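Local coordinates for conserved domain protein (PDB 3FBQ) that is of unknown function but folds into two beta-rich regions with sequences of E-set-type families and comes together with two further copies of itself, at residues A[56-61]-A[70-75]; A[160-165]-A[186-191]; A[174-179]-A[238-243]; A[62-67]-A[131-136]. One frame throughout, in Å; residues are numbered along the deposited sequence.

Interaction 1: A[56-61]-A[70-75]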
# COMPACT_ATOMS: atom_id res chain seq x y z
N ILE A 56 -10.43 14.31 -8.12
CA ILE A 56 -10.74 14.60 -6.76
C ILE A 56 -9.66 15.50 -6.18
O ILE A 56 -8.46 15.39 -6.52
CB ILE A 56 -10.78 13.26 -6.05
CG1 ILE A 56 -12.20 13.01 -5.69
CG2 ILE A 56 -9.65 13.02 -4.94
CD1 ILE A 56 -12.26 11.75 -4.96
N THR A 57 -10.10 16.36 -5.27
CA THR A 57 -9.28 17.39 -4.71
C THR A 57 -9.31 17.19 -3.20
O THR A 57 -10.35 16.81 -2.63
CB THR A 57 -9.86 18.69 -5.23
OG1 THR A 57 -9.04 19.15 -6.34
CG2 THR A 57 -9.91 19.71 -4.22
N TYR A 58 -8.17 17.36 -2.53
CA TYR A 58 -8.18 17.10 -1.12
C TYR A 58 -7.22 17.95 -0.37
O TYR A 58 -6.30 18.53 -0.96
CB TYR A 58 -7.86 15.62 -0.84
CG TYR A 58 -6.45 15.27 -1.23
CD1 TYR A 58 -6.16 14.75 -2.52
CD2 TYR A 58 -5.40 15.49 -0.35
CE1 TYR A 58 -4.91 14.47 -2.89
CE2 TYR A 58 -4.09 15.21 -0.71
CZ TYR A 58 -3.86 14.68 -1.97
OH TYR A 58 -2.56 14.41 -2.32
N SER A 59 -7.40 18.00 0.94
CA SER A 59 -6.42 18.57 1.86
C SER A 59 -5.94 17.54 2.83
O SER A 59 -6.58 16.56 3.10
CB SER A 59 -7.01 19.71 2.64
OG SER A 59 -7.95 20.30 1.78
N LEU A 60 -4.78 17.82 3.38
CA LEU A 60 -4.19 16.92 4.30
C LEU A 60 -3.59 17.86 5.35
O LEU A 60 -2.82 18.74 4.99
CB LEU A 60 -3.15 16.14 3.52
CG LEU A 60 -2.24 15.17 4.26
CD1 LEU A 60 -3.11 14.02 4.62
CD2 LEU A 60 -1.08 14.76 3.38
N GLU A 61 -4.03 17.71 6.61
CA GLU A 61 -3.59 18.55 7.70
C GLU A 61 -3.13 17.68 8.83
O GLU A 61 -3.78 16.69 9.13
CB GLU A 61 -4.68 19.44 8.23
CG GLU A 61 -5.16 20.40 7.23
CD GLU A 61 -6.42 21.02 7.70
OE1 GLU A 61 -6.42 21.42 8.89
OE2 GLU A 61 -7.42 21.05 6.91
N PRO A 70 5.24 14.20 1.26
CA PRO A 70 4.57 13.09 1.96
C PRO A 70 4.03 12.05 0.95
O PRO A 70 3.65 12.40 -0.17
CB PRO A 70 3.45 13.78 2.76
CG PRO A 70 3.66 15.35 2.56
CD PRO A 70 4.58 15.52 1.41
N ILE A 71 4.01 10.78 1.31
CA ILE A 71 3.50 9.76 0.39
C ILE A 71 2.18 9.14 0.87
O ILE A 71 2.12 8.52 1.95
CB ILE A 71 4.51 8.66 0.22
CG1 ILE A 71 5.82 9.22 -0.22
CG2 ILE A 71 4.04 7.68 -0.84
CD1 ILE A 71 6.66 8.20 -0.83
N ILE A 72 1.11 9.32 0.09
CA ILE A 72 -0.17 8.71 0.43
C ILE A 72 -0.06 7.23 0.14
O ILE A 72 0.11 6.89 -1.05
CB ILE A 72 -1.38 9.16 -0.46
CG1 ILE A 72 -1.67 10.67 -0.40
CG2 ILE A 72 -2.64 8.41 -0.00
CD1 ILE A 72 -1.98 11.19 1.07
N LEU A 73 -0.14 6.37 1.17
CA LEU A 73 -0.32 4.94 1.01
C LEU A 73 -1.81 4.56 0.97
O LEU A 73 -2.55 4.79 1.96
CB LEU A 73 0.39 4.19 2.14
CG LEU A 73 1.89 4.39 2.35
CD1 LEU A 73 2.51 3.85 3.63
CD2 LEU A 73 2.73 4.01 1.13
N GLY A 74 -2.25 3.91 -0.11
CA GLY A 74 -3.63 3.51 -0.30
C GLY A 74 -4.04 3.77 -1.74
O GLY A 74 -3.23 3.75 -2.60
N GLY A 75 -5.30 4.03 -2.06
CA GLY A 75 -5.67 4.12 -3.45
C GLY A 75 -7.06 4.61 -3.66
O GLY A 75 -7.93 4.41 -2.84

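Interaction 2: A[160-165]-A[186-191]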
# COMPACT_ATOMS: atom_id res chain seq x y z
N GLU A 160 6.77 5.59 -40.33
CA GLU A 160 7.87 4.69 -40.25
C GLU A 160 7.44 3.29 -39.91
O GLU A 160 8.27 2.48 -39.57
CB GLU A 160 8.84 5.17 -39.21
CG GLU A 160 10.24 5.25 -39.69
CD GLU A 160 10.46 6.40 -40.62
OE1 GLU A 160 11.20 7.32 -40.24
OE2 GLU A 160 9.88 6.37 -41.73
N GLY A 161 6.16 2.98 -39.99
CA GLY A 161 5.71 1.63 -39.70
C GLY A 161 4.66 1.48 -38.62
O GLY A 161 4.41 0.40 -38.11
N ILE A 162 4.01 2.57 -38.32
CA ILE A 162 4.15 3.25 -37.06
C ILE A 162 3.24 4.41 -37.18
O ILE A 162 3.61 5.39 -37.77
CB ILE A 162 5.48 3.89 -36.96
CG1 ILE A 162 6.40 3.03 -36.14
CG2 ILE A 162 5.32 5.17 -36.25
CD1 ILE A 162 7.11 3.79 -35.14
N LYS A 163 2.03 4.30 -36.66
CA LYS A 163 0.89 4.86 -37.34
C LYS A 163 -0.18 5.15 -36.32
O LYS A 163 -0.37 4.34 -35.45
CB LYS A 163 0.39 3.84 -38.32
CG LYS A 163 -0.91 3.26 -37.97
CD LYS A 163 -1.97 3.83 -38.85
CE LYS A 163 -2.48 2.82 -39.81
NZ LYS A 163 -3.91 2.54 -39.66
N ALA A 164 -0.86 6.29 -36.41
CA ALA A 164 -1.72 6.72 -35.28
C ALA A 164 -3.19 6.74 -35.66
O ALA A 164 -3.55 7.38 -36.64
CB ALA A 164 -1.27 8.06 -34.76
N ASN A 165 -4.04 6.02 -34.95
CA ASN A 165 -5.47 6.01 -35.29
C ASN A 165 -6.37 6.69 -34.31
O ASN A 165 -6.42 6.30 -33.14
CB ASN A 165 -5.97 4.59 -35.45
CG ASN A 165 -5.04 3.78 -36.28
OD1 ASN A 165 -5.03 3.90 -37.52
ND2 ASN A 165 -4.22 2.96 -35.62
N LYS A 186 6.04 -5.02 -37.87
CA LYS A 186 7.18 -5.93 -37.65
C LYS A 186 8.52 -5.26 -38.01
O LYS A 186 9.46 -5.34 -37.23
CB LYS A 186 6.99 -7.33 -38.28
CG LYS A 186 7.01 -7.40 -39.81
CD LYS A 186 8.42 -7.74 -40.42
CE LYS A 186 8.57 -7.31 -41.91
NZ LYS A 186 8.87 -8.50 -42.78
N GLY A 187 8.59 -4.55 -39.15
CA GLY A 187 9.77 -3.74 -39.46
C GLY A 187 10.20 -2.90 -38.27
O GLY A 187 11.25 -3.15 -37.65
N ALA A 188 9.34 -1.94 -37.90
CA ALA A 188 9.62 -0.92 -36.90
C ALA A 188 9.88 -1.47 -35.48
O ALA A 188 10.81 -1.01 -34.78
CB ALA A 188 8.52 0.05 -36.90
N ARG A 189 9.08 -2.46 -35.07
CA ARG A 189 9.24 -3.04 -33.71
C ARG A 189 10.68 -3.47 -33.50
O ARG A 189 11.20 -3.44 -32.37
CB ARG A 189 8.36 -4.28 -33.49
CG ARG A 189 6.91 -4.08 -33.79
CD ARG A 189 6.10 -5.16 -33.15
NE ARG A 189 4.74 -4.69 -33.03
CZ ARG A 189 3.84 -5.15 -32.18
NH1 ARG A 189 4.14 -6.12 -31.31
NH2 ARG A 189 2.62 -4.60 -32.18
N LYS A 190 11.31 -3.85 -34.61
CA LYS A 190 12.58 -4.50 -34.57
C LYS A 190 13.70 -3.53 -34.28
O LYS A 190 14.65 -3.88 -33.58
CB LYS A 190 12.83 -5.31 -35.83
CG LYS A 190 12.03 -6.61 -35.83
CD LYS A 190 12.74 -7.74 -36.61
CE LYS A 190 12.80 -7.50 -38.12
NZ LYS A 190 11.48 -7.76 -38.77
N GLU A 191 13.59 -2.31 -34.78
CA GLU A 191 14.66 -1.36 -34.48
C GLU A 191 14.41 -0.43 -33.29
O GLU A 191 15.18 0.50 -33.05
CB GLU A 191 15.14 -0.59 -35.73
CG GLU A 191 14.12 0.33 -36.37
CD GLU A 191 14.77 1.42 -37.27
OE1 GLU A 191 15.46 2.34 -36.74
OE2 GLU A 191 14.58 1.37 -38.51

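Interaction 3: A[174-179]-A[238-243]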
# COMPACT_ATOMS: atom_id res chain seq x y z
N VAL A 174 -16.32 21.52 -19.81
CA VAL A 174 -15.21 21.94 -19.01
C VAL A 174 -13.93 21.46 -19.75
O VAL A 174 -12.86 22.07 -19.66
CB VAL A 174 -15.40 21.25 -17.61
CG1 VAL A 174 -14.55 20.09 -17.42
CG2 VAL A 174 -15.25 22.20 -16.51
N SER A 175 -14.07 20.38 -20.53
CA SER A 175 -12.92 19.70 -21.12
C SER A 175 -13.40 18.81 -22.25
O SER A 175 -14.60 18.64 -22.48
CB SER A 175 -12.17 18.90 -20.06
OG SER A 175 -12.96 17.77 -19.65
N PHE A 176 -12.44 18.29 -23.01
CA PHE A 176 -12.76 17.31 -24.09
C PHE A 176 -11.72 16.23 -24.20
O PHE A 176 -10.56 16.47 -23.93
CB PHE A 176 -13.01 18.02 -25.44
CG PHE A 176 -11.76 18.42 -26.17
CD1 PHE A 176 -11.34 19.74 -26.19
CD2 PHE A 176 -11.03 17.50 -26.88
CE1 PHE A 176 -10.21 20.16 -26.90
CE2 PHE A 176 -9.88 17.88 -27.55
CZ PHE A 176 -9.48 19.22 -27.59
N ILE A 177 -12.10 15.04 -24.66
CA ILE A 177 -11.18 13.85 -24.68
C ILE A 177 -10.89 13.26 -26.04
O ILE A 177 -11.80 13.01 -26.80
CB ILE A 177 -11.75 12.71 -23.83
CG1 ILE A 177 -12.06 13.20 -22.40
CG2 ILE A 177 -10.80 11.53 -23.83
CD1 ILE A 177 -12.89 12.23 -21.66
N LEU A 178 -9.63 13.03 -26.36
CA LEU A 178 -9.30 12.28 -27.59
C LEU A 178 -8.89 10.82 -27.31
O LEU A 178 -7.88 10.57 -26.66
CB LEU A 178 -8.22 12.98 -28.42
CG LEU A 178 -8.58 14.40 -28.89
CD1 LEU A 178 -7.41 14.97 -29.63
CD2 LEU A 178 -9.85 14.55 -29.72
N TYR A 179 -9.67 9.87 -27.81
CA TYR A 179 -9.31 8.49 -27.73
C TYR A 179 -8.61 8.04 -28.99
O TYR A 179 -9.06 8.27 -30.11
CB TYR A 179 -10.54 7.67 -27.63
CG TYR A 179 -11.34 7.89 -26.40
CD1 TYR A 179 -11.11 7.11 -25.25
CD2 TYR A 179 -12.39 8.85 -26.39
CE1 TYR A 179 -11.88 7.27 -24.14
CE2 TYR A 179 -13.19 9.02 -25.24
CZ TYR A 179 -12.92 8.21 -24.13
OH TYR A 179 -13.68 8.37 -23.00
N THR A 238 -14.55 24.58 -35.68
CA THR A 238 -15.20 23.63 -36.61
C THR A 238 -14.42 22.32 -36.72
O THR A 238 -15.00 21.25 -36.94
CB THR A 238 -15.20 24.23 -38.03
OG1 THR A 238 -15.98 25.43 -38.02
CG2 THR A 238 -15.74 23.23 -39.04
N LYS A 239 -13.09 22.40 -36.60
CA LYS A 239 -12.25 21.28 -36.91
C LYS A 239 -11.06 21.29 -35.96
O LYS A 239 -10.56 22.39 -35.63
CB LYS A 239 -11.75 21.40 -38.36
CG LYS A 239 -12.77 21.01 -39.44
CD LYS A 239 -12.12 21.04 -40.81
CE LYS A 239 -11.48 22.43 -41.03
NZ LYS A 239 -10.16 22.46 -41.82
N LEU A 240 -10.61 20.10 -35.55
CA LEU A 240 -9.36 19.93 -34.79
C LEU A 240 -8.25 19.45 -35.71
O LEU A 240 -8.45 18.53 -36.52
CB LEU A 240 -9.50 18.93 -33.63
CG LEU A 240 -10.42 19.41 -32.50
CD1 LEU A 240 -10.87 18.31 -31.54
CD2 LEU A 240 -9.77 20.57 -31.73
N ILE A 241 -7.08 20.07 -35.58
CA ILE A 241 -5.91 19.64 -36.33
C ILE A 241 -4.95 19.01 -35.33
O ILE A 241 -4.47 19.66 -34.37
CB ILE A 241 -5.26 20.80 -37.19
CG1 ILE A 241 -6.27 21.39 -38.18
CG2 ILE A 241 -4.07 20.27 -37.99
CD1 ILE A 241 -7.01 22.62 -37.67
N VAL A 242 -4.73 17.72 -35.53
CA VAL A 242 -4.02 16.90 -34.57
C VAL A 242 -2.68 16.50 -35.13
O VAL A 242 -2.60 15.84 -36.18
CB VAL A 242 -4.81 15.59 -34.24
CG1 VAL A 242 -4.00 14.70 -33.26
CG2 VAL A 242 -6.19 15.88 -33.64
N THR A 243 -1.60 16.83 -34.43
CA THR A 243 -0.32 16.32 -34.90
C THR A 243 0.26 15.25 -33.93
O THR A 243 0.49 15.53 -32.72
CB THR A 243 0.70 17.45 -35.28
OG1 THR A 243 1.72 17.55 -34.28
CG2 THR A 243 0.03 18.84 -35.46

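Interaction 4: A[62-67]-A[131-136]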
# COMPACT_ATOMS: atom_id res chain seq x y z
N SER A 62 -2.03 18.06 9.45
CA SER A 62 -1.45 17.28 10.46
C SER A 62 -1.00 18.03 11.70
O SER A 62 -1.06 19.25 11.75
CB SER A 62 -0.27 16.57 9.93
OG SER A 62 0.23 15.84 11.03
N GLU A 63 -0.54 17.29 12.70
CA GLU A 63 -0.26 17.87 14.01
C GLU A 63 1.22 18.18 14.17
O GLU A 63 1.70 18.41 15.28
CB GLU A 63 -0.72 16.92 15.12
CG GLU A 63 -2.22 16.70 15.17
CD GLU A 63 -2.95 17.78 15.94
OE1 GLU A 63 -2.52 18.96 15.86
OE2 GLU A 63 -3.94 17.47 16.63
N GLN A 64 1.94 18.18 13.05
CA GLN A 64 3.30 17.64 13.01
C GLN A 64 3.76 17.42 11.58
O GLN A 64 2.97 17.03 10.71
CB GLN A 64 3.37 16.33 13.80
CG GLN A 64 2.85 15.12 13.05
CD GLN A 64 3.89 14.03 12.90
OE1 GLN A 64 4.74 13.85 13.76
NE2 GLN A 64 3.82 13.29 11.79
N ASP A 65 5.04 17.66 11.33
CA ASP A 65 5.51 17.98 9.99
C ASP A 65 5.33 16.80 9.04
O ASP A 65 5.72 15.68 9.35
CB ASP A 65 6.98 18.40 10.02
CG ASP A 65 7.16 19.91 9.99
OD1 ASP A 65 6.57 20.60 10.84
OD2 ASP A 65 7.89 20.40 9.10
N LEU A 66 4.72 17.06 7.89
CA LEU A 66 4.74 16.11 6.78
C LEU A 66 6.05 16.21 5.99
O LEU A 66 6.41 15.29 5.26
CB LEU A 66 3.55 16.35 5.85
CG LEU A 66 2.19 15.86 6.36
CD1 LEU A 66 2.27 14.41 6.81
CD2 LEU A 66 1.69 16.76 7.48
N GLY A 67 6.75 17.33 6.15
CA GLY A 67 7.93 17.60 5.38
C GLY A 67 7.56 17.95 3.96
O GLY A 67 6.51 18.53 3.73
N LYS A 131 9.63 7.63 8.35
CA LYS A 131 8.59 7.37 9.30
C LYS A 131 7.30 7.40 8.51
O LYS A 131 7.26 8.00 7.43
CB LYS A 131 8.54 8.56 10.23
CG LYS A 131 8.05 8.18 11.56
CD LYS A 131 7.80 9.42 12.37
CE LYS A 131 6.53 10.06 11.94
NZ LYS A 131 6.58 11.42 12.49
N SER A 132 6.25 6.79 9.05
CA SER A 132 4.94 6.88 8.44
C SER A 132 3.99 7.07 9.59
O SER A 132 4.37 6.77 10.71
CB SER A 132 4.57 5.61 7.71
OG SER A 132 4.64 4.53 8.62
N ILE A 133 2.81 7.63 9.29
CA ILE A 133 1.71 7.63 10.21
C ILE A 133 0.76 6.53 9.75
O ILE A 133 0.17 6.59 8.66
CB ILE A 133 1.01 9.00 10.30
CG1 ILE A 133 1.89 10.06 10.94
CG2 ILE A 133 -0.25 8.92 11.15
CD1 ILE A 133 1.65 11.37 10.32
N GLN A 134 0.63 5.50 10.58
CA GLN A 134 -0.28 4.40 10.30
C GLN A 134 -1.73 4.75 10.61
O GLN A 134 -2.01 5.50 11.53
CB GLN A 134 0.16 3.22 11.15
CG GLN A 134 1.54 2.70 10.75
CD GLN A 134 1.54 1.79 9.51
OE1 GLN A 134 2.01 2.17 8.41
NE2 GLN A 134 1.02 0.56 9.70
N GLY A 135 -2.68 4.25 9.84
CA GLY A 135 -4.07 4.31 10.25
C GLY A 135 -4.95 4.03 9.07
O GLY A 135 -4.51 3.51 8.03
N HIS A 136 -6.21 4.42 9.21
CA HIS A 136 -7.20 4.30 8.16
C HIS A 136 -7.94 5.63 7.96
O HIS A 136 -8.46 6.21 8.92
CB HIS A 136 -8.24 3.28 8.60
CG HIS A 136 -7.95 1.90 8.14
ND1 HIS A 136 -8.09 0.79 8.96
CD2 HIS A 136 -7.51 1.43 6.95
CE1 HIS A 136 -7.79 -0.30 8.28
NE2 HIS A 136 -7.43 0.06 7.06

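Interaction 1: A[56-61]-A[70-75]
Strand 56-61 and the short strand 71-73, which meet through Leu-60, Tyr-58 and Ile-72, belong to different sheets and share no hydrogen bond; the nearest CA atoms of the segments 56-61 and 70-75, those of Leu-60 and Pro-70, stand 9.8 Å apart. That spacing is bridged by side chains alone. Ile-72 is the common partner: it reaches from the three-stranded sheet toward two residues of the five-stranded one. Its terminal CD1 lies 4.3 Å from Leu-60 CD2, one methyl branch against another, while its CG1 lies 4.3 Å from Tyr-58 OH. Leu-60 has CG swung anti to the backbone N (chi1 174°), which carries the isobutyl group out across the gap between the sheets. Tyr-58 needs its whole ring to cover the same distance, so the phenol end rather than the flat of the ring meets the isoleucine. Around this trio, Trp-119 meets the tyrosine ring with planes at about 50°, Met-90 touches both Tyr-58 and Leu-60, and Ile-121 and Ile-124 touch Ile-72. Branched Leu-60 and Ile-72 suit the space between the sheets of a beta-sandwich, consistent with the E-set-type family of the first strand, and tyrosine has the length to span it. The contacts are buried and of van der Waals kind, which implies cohesion by dispersion and the exclusion of water, with no hydrogen bond between these two segments.

Interaction 2: A[160-165]-A[186-191]
Ile-162, at the start of strand 162-165, turns its longer branch against Ala-188 of the helix 186-191. Starting at its CB, the side chain runs across the contact rather than straight at the helix, and CB itself stays back from the alanine. The next atom does the touching: CG1 is anti to the carbonyl carbon, beside the backbone N, and comes to 3.7 Å from Ala-188 CB. The terminal CD1 passes the same methyl at 4.4 Å from Ala-188 CB, whereas the short CG2 branch bends off to the far side. Besides Ala-188, Val-184 of the neighbouring strand and the loop residues Val-195 and Leu-248 touch Ile-162, adding further apolar side chains.

The small alanine suits its place because the backbone is near as well: Ala-188 CB lies 3.6 Å from Glu-160 O and 4.3 Å from Gly-161 CA. Glycine suits position 161 on two counts: at its backbone angles a CB would be jammed against Glu-160 O, and it would also point at Ala-188 CB and collide with it. Gly-161 CA can thus approach to 5.4 Å from Ala-188 CA.

The helix has its own fastenings. Ser-185 OG is hydrogen-bonded to Ala-188 N, and Arg-189 joins Val-184 O through NE and makes a salt bridge to Asp-220 through NH2. Strands 162-171 and 175-184 are antiparallel neighbours, and the helix follows directly on the second; the arrangement is thus a beta-hairpin whose exit folds into a short helix packed beside the start of its first strand, in a region assigned to an E-set-type family.

Interaction 3: A[174-179]-A[238-243]
Leu-240 CD1 forms the centre of the first shell, lying 4.1 Å from Phe-176 CE2 and 4.3 Å from Leu-178 CD2. A leucine-to-valine touch extends the row: Leu-178 CD1 is 4.3 Å from Val-242 CG2. Leu-178 therefore uses both of its methyls, one for each residue of the opposing strand, and its forked end suits that double task. Phe-176 and Leu-240 approach from opposite directions, and the methyl meets the ring obliquely. The ring edge is bordered in its plane by Leu-178 CG, so these two residues, two apart on one face of the strand, present a continuous apolar surface.

The next shell sets these groups in place. The ring of Phe-230 lies nearly parallel to that of Phe-176, with planes at about 15°, and the same two residues share a backbone hydrogen bond. Val-201 touches both Leu-178 and Leu-240, bridging the two sides from strand 196-203, and Val-242 leans on Leu-199 and Ile-288.

Further out, the strands themselves define the spacing. The axes of 175-179 and 239-243 pass 11.7 Å apart at a crossing angle of -49°, too distant for backbone pairing and about right for apolar side chains that meet end against end. Three strands separate them in one antiparallel sheet, which must therefore curl so that its third and seventh strands face each other across the interior. Such a core, enclosed by a strongly bent sheet, is the barrel-like or sandwich packing of an all-beta domain, consistent with the E-set-type family assigned to this region.

Interaction 4: A[62-67]-A[131-136]
Gln-64 and Lys-131 reach for each other from opposite directions, and the lysine ammonium ends in front of the fork of the glutamine amide. Its NZ stands 3.3 Å from Gln-64 OE1, a weak hydrogen bond, and 3.4 Å from Gln-64 NE2, which is also a donor and so adds nothing to the bond. The near equality of the two distances means that the ammonium does not home in on the carbonyl oxygen alone. Lys-131 extends with CG anti to its own backbone N (chi1 -152°) and bends at chi3 (77°), which brings NZ round to the loop. Gln-64 in turn is folded at chi2, setting its amide between the lysine and Ile-133.

The nitrogen side of that amide faces Ile-133, whose CG1 lies 3.9 Å from Gln-64 NE2, with CD1 nearer still. Here too the side chains come from opposite directions. Gln-64, Lys-131 and Ile-133 all touch Ile-126; a long, flexible, polar residue suits a partly exposed place where its end must meet both a lysine and an isoleucine.

In the fold, 62-67 is the crossover loop that leaves the five-stranded sheet and leads into the three-stranded one, of which 131-144 is an outer strand. The loop is braced internally: Ser-62 OG donates over 3.0 Å to a lone pair of Gln-64 O, in the plane of that carbonyl. Leu-66 packs on Ile-124 of the adjoining strand. Farther along strand 131-136, Gln-134 to His-136 pair antiparallel with a strand of the third subunit, so that the three-stranded sheet continues into a neighbouring copy of the protein.

Two pairs of contacts lie on opposite sides of the chain's centre. Interactions 1 and 4 have centres 11 Å apart and share the three-stranded sheet; segment 56-61 runs straight into 62-67, and their segments alternate along the sequence. Interactions 2 and 3, with centres 24 Å apart and nearest atoms about 4 Å apart, both reach the eight-stranded sheet, through the adjacent strands 162-171 and 175-184, and alternate likewise. Between the pairs the centres lie 31 to 48 Å apart, and the first pair is complete in sequence before the second begins. The chain thus builds two successive beta-rich regions, each with its own core; the subunit interfaces near these contacts involve the first.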